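Local coordinates for protein DR2417 (Deinococcus radiodurans, PDB 4XWW) that probably degrades and matures RNA as a 5'-3' exonuclease, and possibly an endonuclease, of the metallo-beta-lactamase superfamily, working as a homodimer, at residues I67-E72 with G446-G451; A452-G457 with V463-L468. One frame throughout, in Å; residues are numbered along the deposited sequence.

Overall arrangement
The two contacts follow one another along the chain: the second segment of contact 1, 446-451, runs directly into 452-457, the first segment of contact 2. The centres of the two contacts are about 18 Å apart, and apart from this continuity they do not touch. Contact 1 is long-range packing, joining the short helix 68-72 of the metallo-beta-lactamase part to the chain leaving strand 441-447; its nearest atom is about 16 Å from the bound RNA. Contact 2 is local, folding strand 452-456 against the start of helix 465-477. It contains Asp456, a manganese ligand, and its nearest atom is about 9 Å from the RNA. Neither contact contributes a ligand to the two zinc sites.

Contact 1 (I67-E72 with G446-G451); sequences IDYLLE and GTVAAG
Tyr69 and Val448 form the close-packed part of this contact. The methyl CG1 of Val448 approaches the ring obliquely, 3.7 Å from Tyr69 CD1, while Val448 CB is 3.8 Å from the same ring carbon. With CG anti to the backbone N (chi1 -178°), Tyr69 extends its ring off the helix to meet the valine. A large aromatic ring suits this buried place, and a branched valine offers it a compact apolar surface.

The other side is looser. Ala449 brings just its methyl, with CB 3.9 Å from Asp68 CB, so this small residue lies alongside the base of the aspartate. Both residues are partly exposed, and the carboxylate of Asp68 is engaged by a salt bridge from OD2 to Arg66.

No direct hydrogen bond joins the segments; a water bridges them instead. It accepts from Tyr69 N at 2.9 Å and donates to Ala449 O at 2.7 Å, giving a partner to an amide in the first turn of the helix, where no preceding turn supplies a carbonyl.

Helix 68-72, with Ile67 as its N-cap residue, lies beside the sheet containing strands 19-23, 34-39 and 433-438. The pair packs on these three strands: Tyr69 touches Ile22 and Val36, and Val448 touches Ile22 and Ile434.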
loop_
_atom_site.group_PDB
_atom_site.type_symbol
_atom_site.label_atom_id
_atom_site.label_comp_id
_atom_site.label_asym_id
_atom_site.label_seq_id
_atom_site.Cartn_x
_atom_site.Cartn_y
_atom_site.Cartn_z
ATOM N N ILE A 67 -27.919 6.896 3.019
ATOM C CA ILE A 67 -28.828 7.937 2.548
ATOM C C ILE A 67 -30.016 8.114 3.478
ATOM O O ILE A 67 -31.074 8.598 3.050
ATOM C CB ILE A 67 -29.340 7.660 1.114
ATOM C CG1 ILE A 67 -30.039 6.303 1.029
ATOM C CG2 ILE A 67 -28.195 7.791 0.100
ATOM C CD1 ILE A 67 -30.877 6.134 -0.238
ATOM N N ASP A 68 -29.834 7.743 4.748
ATOM C CA ASP A 68 -30.860 7.956 5.776
ATOM C C ASP A 68 -31.491 9.338 5.663
ATOM O O ASP A 68 -32.715 9.481 5.751
ATOM C CB ASP A 68 -30.281 7.807 7.184
ATOM C CG ASP A 68 -29.602 6.475 7.407
ATOM O OD1 ASP A 68 -28.855 6.028 6.513
ATOM O OD2 ASP A 68 -29.807 5.877 8.485
ATOM N N TYR A 69 -30.653 10.354 5.476
ATOM C CA TYR A 69 -31.156 11.725 5.409
ATOM C C TYR A 69 -32.124 11.920 4.243
ATOM O O TYR A 69 -33.187 12.520 4.412
ATOM C CB TYR A 69 -30.004 12.726 5.298
ATOM C CG TYR A 69 -30.475 14.167 5.278
ATOM C CD1 TYR A 69 -30.704 14.865 6.456
ATOM C CD2 TYR A 69 -30.700 14.822 4.077
ATOM C CE1 TYR A 69 -31.147 16.182 6.431
ATOM C CE2 TYR A 69 -31.120 16.120 4.041
ATOM C CZ TYR A 69 -31.343 16.803 5.214
ATOM O OH TYR A 69 -31.788 18.110 5.158
ATOM N N LEU A 70 -31.753 11.419 3.068
ATOM C CA LEU A 70 -32.583 11.570 1.870
ATOM C C LEU A 70 -33.891 10.810 1.984
ATOM O O LEU A 70 -34.923 11.261 1.484
ATOM C CB LEU A 70 -31.814 11.111 0.623
ATOM C CG LEU A 70 -30.550 11.922 0.333
ATOM C CD1 LEU A 70 -29.848 11.452 -0.937
ATOM C CD2 LEU A 70 -30.927 13.373 0.217
ATOM N N LEU A 71 -33.856 9.656 2.645
ATOM C CA LEU A 71 -35.072 8.889 2.883
ATOM C C LEU A 71 -36.028 9.652 3.778
ATOM O O LEU A 71 -37.231 9.659 3.541
ATOM C CB LEU A 71 -34.737 7.532 3.505
ATOM C CG LEU A 71 -33.918 6.624 2.588
ATOM C CD1 LEU A 71 -33.334 5.460 3.370
ATOM C CD2 LEU A 71 -34.796 6.115 1.450
ATOM N N GLU A 72 -35.493 10.293 4.809
ATOM C CA GLU A 72 -36.333 11.032 5.735
ATOM C C GLU A 72 -37.025 12.191 5.030
ATOM O O GLU A 72 -38.162 12.536 5.347
ATOM C CB GLU A 72 -35.516 11.556 6.920
ATOM C CG GLU A 72 -36.308 12.498 7.814
ATOM C CD GLU A 72 -35.547 12.936 9.046
ATOM O OE1 GLU A 72 -34.557 12.264 9.403
ATOM O OE2 GLU A 72 -35.947 13.951 9.659
ATOM N N GLY A 446 -24.968 21.359 13.321
ATOM C CA GLY A 446 -25.454 20.071 13.776
ATOM C C GLY A 446 -24.978 18.992 12.828
ATOM O O GLY A 446 -24.233 19.281 11.896
ATOM N N THR A 447 -25.401 17.753 13.063
ATOM C CA THR A 447 -25.009 16.643 12.199
ATOM C C THR A 447 -26.238 15.823 11.836
ATOM O O THR A 447 -27.258 15.884 12.520
ATOM C CB THR A 447 -23.922 15.730 12.857
ATOM O OG1 THR A 447 -24.417 15.151 14.068
ATOM C CG2 THR A 447 -22.669 16.521 13.164
ATOM N N VAL A 448 -26.144 15.090 10.731
ATOM C CA VAL A 448 -27.184 14.155 10.314
ATOM C C VAL A 448 -26.528 12.792 10.119
ATOM O O VAL A 448 -25.306 12.702 10.065
ATOM C CB VAL A 448 -27.887 14.596 9.009
ATOM C CG1 VAL A 448 -28.441 15.997 9.155
ATOM C CG2 VAL A 448 -26.927 14.515 7.820
ATOM N N ALA A 449 -27.335 11.740 10.028
ATOM C CA ALA A 449 -26.796 10.407 9.806
ATOM C C ALA A 449 -26.030 10.367 8.489
ATOM O O ALA A 449 -26.520 10.818 7.449
ATOM C CB ALA A 449 -27.904 9.371 9.806
ATOM N N ALA A 450 -24.817 9.842 8.547
ATOM C CA ALA A 450 -23.976 9.724 7.369
ATOM C C ALA A 450 -23.035 8.557 7.559
ATOM O O ALA A 450 -22.811 8.126 8.682
ATOM C CB ALA A 450 -23.198 11.006 7.125
ATOM N N GLY A 451 -22.484 8.042 6.468
ATOM C CA GLY A 451 -21.523 6.964 6.581
ATOM C C GLY A 451 -21.482 6.019 5.406
ATOM O O GLY A 451 -21.917 6.363 4.306
HETATM O O HOH W 1 -27.747 10.025 5.217
#

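Contact 2 (A452-G457 with V463-L468); sequences AVYVDG and VNDDVL. With MN (manganese (II) ion), chain G.
Tyr454 reaches Asp465 through the one direct hydrogen bond across this contact: its OH donates to OD1 at 2.6 Å. The acceptor lies at the ring edge, in plane, and is met on its syn side, 22° out of the carboxylate plane; ring and carboxylate planes are 54° apart. Tyrosine suits this buried place because its ring fills the interior while its hydroxyl reaches an exposed acid.

Two waters link the backbones. One accepts from Tyr454 N and donates to Val463 O; the other accepts from Val463 N and lies 2.8 Å from Tyr454 O, to which it can donate, though other acceptors compete.

Buried Leu468 offers the ring a methyl, its CD1 3.4 Å from Tyr454 CE2. Val463 CG2 packs along Asp456 by van der Waals contact, 3.6 Å from OD2.

Asp456 CG stands anti to the backbone N (chi1 -162°), turning the carboxylate toward metal and valine. OD1 binds manganese at 2.2 Å, Gly59 O is a further ligand, and OD2 salt-bridges Arg471.

Asn464 N-caps helix 465-477, its short amide curling back to accept from Val467 N. Strand 452-456 lies between 62-65 and 459-460 in a small antiparallel sheet, and Arg549 of the second subunit hydrogen-bonds Asp456 O at the dimer interface.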
loop_
_atom_site.group_PDB
_atom_site.type_symbol
_atom_site.label_atom_id
_atom_site.label_comp_id
_atom_site.label_asym_id
_atom_site.label_seq_id
_atom_site.Cartn_x
_atom_site.Cartn_y
_atom_site.Cartn_z
ATOM N N ALA A 452 -20.949 4.819 5.645
ATOM C CA ALA A 452 -20.684 3.883 4.567
ATOM C C ALA A 452 -21.644 2.697 4.585
ATOM O O ALA A 452 -22.047 2.221 5.645
ATOM C CB ALA A 452 -19.235 3.407 4.639
ATOM N N VAL A 453 -22.023 2.239 3.397
ATOM C CA VAL A 453 -22.763 0.992 3.246
ATOM C C VAL A 453 -21.948 0.087 2.325
ATOM O O VAL A 453 -21.606 0.491 1.213
ATOM C CB VAL A 453 -24.160 1.202 2.650
ATOM C CG1 VAL A 453 -24.882 -0.142 2.504
ATOM C CG2 VAL A 453 -24.992 2.156 3.514
ATOM N N TYR A 454 -21.598 -1.112 2.793
ATOM C CA TYR A 454 -20.769 -2.001 1.987
ATOM C C TYR A 454 -21.578 -2.838 1.008
ATOM O O TYR A 454 -22.658 -3.322 1.326
ATOM C CB TYR A 454 -19.944 -2.935 2.879
ATOM C CG TYR A 454 -19.095 -2.205 3.892
ATOM C CD1 TYR A 454 -18.464 -1.013 3.567
ATOM C CD2 TYR A 454 -18.937 -2.698 5.177
ATOM C CE1 TYR A 454 -17.688 -0.336 4.489
ATOM C CE2 TYR A 454 -18.163 -2.034 6.104
ATOM C CZ TYR A 454 -17.542 -0.852 5.756
ATOM O OH TYR A 454 -16.774 -0.192 6.687
ATOM N N VAL A 455 -21.030 -2.998 -0.189
ATOM C CA VAL A 455 -21.574 -3.914 -1.182
ATOM C C VAL A 455 -20.603 -5.081 -1.364
ATOM O O VAL A 455 -19.421 -4.881 -1.627
ATOM C CB VAL A 455 -21.809 -3.215 -2.529
ATOM C CG1 VAL A 455 -22.350 -4.198 -3.556
ATOM C CG2 VAL A 455 -22.774 -2.048 -2.353
ATOM N N ASP A 456 -21.114 -6.293 -1.206
ATOM C CA ASP A 456 -20.304 -7.501 -1.303
ATOM C C ASP A 456 -21.114 -8.542 -2.052
ATOM O O ASP A 456 -22.034 -9.123 -1.498
ATOM C CB ASP A 456 -19.929 -8.005 0.085
ATOM C CG ASP A 456 -18.753 -8.970 0.068
ATOM O OD1 ASP A 456 -18.330 -9.399 -1.025
ATOM O OD2 ASP A 456 -18.277 -9.310 1.162
ATOM N N GLY A 457 -20.794 -8.746 -3.323
ATOM C CA GLY A 457 -21.607 -9.603 -4.159
ATOM C C GLY A 457 -22.940 -8.934 -4.434
ATOM O O GLY A 457 -22.992 -7.795 -4.896
ATOM N N VAL A 463 -22.946 -6.935 4.850
ATOM C CA VAL A 463 -21.626 -6.996 5.450
ATOM C C VAL A 463 -21.412 -5.683 6.183
ATOM O O VAL A 463 -21.551 -4.605 5.597
ATOM C CB VAL A 463 -20.508 -7.224 4.406
ATOM C CG1 VAL A 463 -19.130 -7.175 5.074
ATOM C CG2 VAL A 463 -20.703 -8.556 3.695
ATOM N N ASN A 464 -21.088 -5.759 7.465
ATOM C CA ASN A 464 -20.815 -4.543 8.214
ATOM C C ASN A 464 -19.462 -4.624 8.904
ATOM O O ASN A 464 -18.710 -5.575 8.681
ATOM C CB ASN A 464 -21.938 -4.257 9.225
ATOM C CG ASN A 464 -22.043 -5.312 10.319
ATOM O OD1 ASN A 464 -21.211 -6.216 10.425
ATOM N ND2 ASN A 464 -23.075 -5.191 11.147
ATOM N N ASP A 465 -19.154 -3.636 9.735
ATOM C CA ASP A 465 -17.836 -3.546 10.355
ATOM C C ASP A 465 -17.569 -4.709 11.316
ATOM O O ASP A 465 -16.430 -5.155 11.460
ATOM C CB ASP A 465 -17.678 -2.207 11.079
ATOM C CG ASP A 465 -17.271 -1.076 10.141
ATOM O OD1 ASP A 465 -16.753 -1.366 9.043
ATOM O OD2 ASP A 465 -17.461 0.104 10.505
ATOM N N ASP A 466 -18.615 -5.209 11.964
ATOM C CA ASP A 466 -18.475 -6.366 12.842
ATOM C C ASP A 466 -18.054 -7.594 12.042
ATOM O O ASP A 466 -17.186 -8.357 12.466
ATOM C CB ASP A 466 -19.780 -6.641 13.594
ATOM C CG ASP A 466 -20.033 -5.642 14.713
ATOM O OD1 ASP A 466 -19.091 -4.918 15.096
ATOM O OD2 ASP A 466 -21.171 -5.591 15.219
ATOM N N VAL A 467 -18.672 -7.774 10.879
ATOM C CA VAL A 467 -18.320 -8.864 9.975
ATOM C C VAL A 467 -16.871 -8.730 9.492
ATOM O O VAL A 467 -16.126 -9.717 9.436
ATOM C CB VAL A 467 -19.264 -8.906 8.753
ATOM C CG1 VAL A 467 -18.818 -9.969 7.763
ATOM C CG2 VAL A 467 -20.711 -9.125 9.183
ATOM N N LEU A 468 -16.474 -7.508 9.144
ATOM C CA LEU A 468 -15.118 -7.254 8.660
ATOM C C LEU A 468 -14.059 -7.568 9.714
ATOM O O LEU A 468 -13.005 -8.119 9.401
ATOM C CB LEU A 468 -14.963 -5.802 8.215
ATOM C CG LEU A 468 -15.764 -5.368 6.995
ATOM C CD1 LEU A 468 -15.352 -3.958 6.606
ATOM C CD2 LEU A 468 -15.543 -6.332 5.843
HETATM MN MN MN G . -16.647 -10.380 -2.023
HETATM O O HOH W 2 -22.662 -2.098 5.229
HETATM O O HOH W 3 -22.619 -6.014 2.053
#